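Local coordinates for fructose-bisphosphate aldolase (Plasmodium falciparum, PDB 4TR9), which is a class I fructose-bisphosphate aldolase, an enzyme built on the parallel alpha/beta (TIM) barrel fold, at residues 144-150 with 188-193. Numbering follows the deposited sequence.
Sequences YKAGARF and NRLVPI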
loop_
_atom_site.group_PDB
_atom_site.type_symbol
_atom_site.label_atom_id
_atom_site.label_comp_id
_atom_site.label_asym_id
_atom_site.label_seq_id
_atom_site.Cartn_x
_atom_site.Cartn_y
_atom_site.Cartn_z
ATOM N N TYR A 144 -11.756 -24.256 -21.113
ATOM C CA TYR A 144 -12.828 -23.611 -21.867
ATOM C C TYR A 144 -13.293 -24.487 -23.021
ATOM O O TYR A 144 -14.492 -24.653 -23.244
ATOM C CB TYR A 144 -12.372 -22.249 -22.397
ATOM C CG TYR A 144 -13.468 -21.463 -23.086
ATOM C CD1 TYR A 144 -14.303 -20.622 -22.362
ATOM C CD2 TYR A 144 -13.665 -21.562 -24.457
ATOM C CE1 TYR A 144 -15.305 -19.902 -22.986
ATOM C CE2 TYR A 144 -14.665 -20.847 -25.089
ATOM C CZ TYR A 144 -15.481 -20.019 -24.349
ATOM O OH TYR A 144 -16.478 -19.303 -24.970
ATOM N N LYS A 145 -12.335 -25.048 -23.752
ATOM C CA LYS A 145 -12.643 -25.893 -24.897
ATOM C C LYS A 145 -13.249 -27.213 -24.432
ATOM O O LYS A 145 -13.932 -27.898 -25.193
ATOM C CB LYS A 145 -11.386 -26.143 -25.734
ATOM C CG LYS A 145 -11.667 -26.443 -27.198
ATOM C CD LYS A 145 -10.377 -26.595 -27.992
ATOM C CE LYS A 145 -9.659 -27.887 -27.641
ATOM N NZ LYS A 145 -10.459 -29.085 -28.018
ATOM N N ALA A 146 -12.995 -27.560 -23.174
ATOM C CA ALA A 146 -13.544 -28.774 -22.583
ATOM C C ALA A 146 -14.995 -28.570 -22.162
ATOM O O ALA A 146 -15.751 -29.532 -22.023
ATOM C CB ALA A 146 -12.704 -29.212 -21.395
ATOM N N GLY A 147 -15.380 -27.315 -21.952
ATOM C CA GLY A 147 -16.751 -26.994 -21.601
ATOM C C GLY A 147 -16.893 -26.090 -20.391
ATOM O O GLY A 147 -17.991 -25.623 -20.088
ATOM N N ALA A 148 -15.787 -25.841 -19.696
ATOM C CA ALA A 148 -15.813 -24.997 -18.506
ATOM C C ALA A 148 -16.064 -23.538 -18.872
ATOM O O ALA A 148 -15.553 -23.044 -19.878
ATOM C CB ALA A 148 -14.513 -25.134 -17.729
ATOM N N ARG A 149 -16.852 -22.852 -18.050
ATOM C CA ARG A 149 -17.178 -21.453 -18.299
ATOM C C ARG A 149 -16.881 -20.577 -17.086
ATOM O O ARG A 149 -16.979 -19.350 -17.158
ATOM C CB ARG A 149 -18.646 -21.311 -18.707
ATOM C CG ARG A 149 -18.948 -21.837 -20.102
ATOM C CD ARG A 149 -18.157 -21.068 -21.149
ATOM N NE ARG A 149 -18.369 -21.588 -22.497
ATOM C CZ ARG A 149 -17.597 -22.502 -23.076
ATOM N NH1 ARG A 149 -17.865 -22.914 -24.308
ATOM N NH2 ARG A 149 -16.557 -23.005 -22.426
ATOM N N PHE A 150 -16.524 -21.206 -15.971
ATOM C CA PHE A 150 -16.081 -20.464 -14.797
ATOM C C PHE A 150 -15.094 -21.290 -13.975
ATOM O O PHE A 150 -15.112 -22.519 -14.021
ATOM C CB PHE A 150 -17.279 -20.025 -13.940
ATOM C CG PHE A 150 -17.981 -21.149 -13.224
ATOM C CD1 PHE A 150 -17.655 -21.466 -11.915
ATOM C CD2 PHE A 150 -18.991 -21.865 -13.848
ATOM C CE1 PHE A 150 -18.307 -22.488 -11.247
ATOM C CE2 PHE A 150 -19.648 -22.887 -13.184
ATOM C CZ PHE A 150 -19.305 -23.198 -11.882
ATOM N N ASN A 188 -8.975 -15.257 -20.338
ATOM C CA ASN A 188 -9.231 -16.464 -21.113
ATOM C C ASN A 188 -10.689 -16.912 -21.043
ATOM O O ASN A 188 -10.979 -18.107 -21.067
ATOM C CB ASN A 188 -8.314 -17.593 -20.641
ATOM C CG ASN A 188 -6.846 -17.277 -20.853
ATOM O OD1 ASN A 188 -6.305 -17.487 -21.938
ATOM N ND2 ASN A 188 -6.192 -16.768 -19.814
ATOM N N ARG A 189 -11.594 -15.942 -20.948
ATOM C CA ARG A 189 -13.034 -16.188 -21.018
ATOM C C ARG A 189 -13.549 -17.147 -19.942
ATOM O O ARG A 189 -14.359 -18.030 -20.226
ATOM C CB ARG A 189 -13.403 -16.724 -22.405
ATOM C CG ARG A 189 -13.045 -15.782 -23.545
ATOM C CD ARG A 189 -13.258 -16.439 -24.902
ATOM N NE ARG A 189 -12.329 -17.543 -25.128
ATOM C CZ ARG A 189 -12.319 -18.299 -26.221
ATOM N NH1 ARG A 189 -11.436 -19.282 -26.341
ATOM N NH2 ARG A 189 -13.190 -18.074 -27.196
ATOM N N LEU A 190 -13.083 -16.967 -18.710
ATOM C CA LEU A 190 -13.575 -17.754 -17.582
ATOM C C LEU A 190 -13.934 -16.857 -16.404
ATOM O O LEU A 190 -13.150 -15.992 -16.013
ATOM C CB LEU A 190 -12.539 -18.793 -17.145
ATOM C CG LEU A 190 -12.274 -19.978 -18.074
ATOM C CD1 LEU A 190 -11.281 -20.937 -17.437
ATOM C CD2 LEU A 190 -13.568 -20.697 -18.421
ATOM N N VAL A 191 -15.121 -17.064 -15.841
ATOM C CA VAL A 191 -15.558 -16.303 -14.677
ATOM C C VAL A 191 -14.863 -16.803 -13.415
ATOM O O VAL A 191 -15.034 -17.954 -13.020
ATOM C CB VAL A 191 -17.084 -16.383 -14.484
ATOM C CG1 VAL A 191 -17.485 -15.774 -13.149
ATOM C CG2 VAL A 191 -17.800 -15.689 -15.630
ATOM N N PRO A 192 -14.068 -15.934 -12.780
ATOM C CA PRO A 192 -13.327 -16.335 -11.583
ATOM C C PRO A 192 -14.166 -16.280 -10.310
ATOM O O PRO A 192 -14.789 -15.258 -10.020
ATOM C CB PRO A 192 -12.190 -15.315 -11.526
ATOM C CG PRO A 192 -12.766 -14.090 -12.149
ATOM C CD PRO A 192 -13.742 -14.559 -13.199
ATOM N N ILE A 193 -14.185 -17.379 -9.565
ATOM C CA ILE A 193 -14.805 -17.387 -8.248
ATOM C C ILE A 193 -13.737 -17.138 -7.190
ATOM O O ILE A 193 -12.924 -18.015 -6.891
ATOM C CB ILE A 193 -15.533 -18.710 -7.959
ATOM C CG1 ILE A 193 -16.699 -18.897 -8.931
ATOM C CG2 ILE A 193 -16.040 -18.737 -6.528
ATOM C CD1 ILE A 193 -17.569 -20.092 -8.614
#
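The ring of Tyr144 lies between two arginines. On one face the guanidinium of Arg189 is stacked nearly flat, with the planes 18° apart and the centres 4.1 Å apart. This is also a cation-pi contact, and CE2 of Tyr144 lies 3.6 Å from CZ of Arg189. The opposite face carries NH2 of Arg149, over the ring centre. At the ring edge, near its plane, CD2 of Leu190 sits 4.0 Å from CD1 of Tyr144. Tyr144 holds CG anti to its own N (chi1 -175°), which swings the ring toward Arg189. Its hydroxyl is hydrogen-bonded to Glu21 of helix 16-29.

Two carbonyls fix the rotation of the Arg149 guanidinium. NH2 of Arg149 donates to O of Tyr144 at 2.8 Å and to O of Ala148 at 2.7 Å. Both acceptors lie close to the guanidinium plane. O of Tyr144 also accepts from N of Gly147, in the Schellman motif that ends helix 136-146. A second Schellman motif, with Arg189 at positive phi, closes helix 168-187.

From these two helix ends the chain enters neighbouring parallel strands of the TIM barrel, 150-157 and 191-198. N of Val191 donates to O of Arg149 at 3.2 Å, almost straight at 177°. Phe150 and Val191 pair in parallel, with their CB atoms 3.7 Å apart. Further along, CD1 of Ile193 meets CD1 of Phe150 at 3.6 Å.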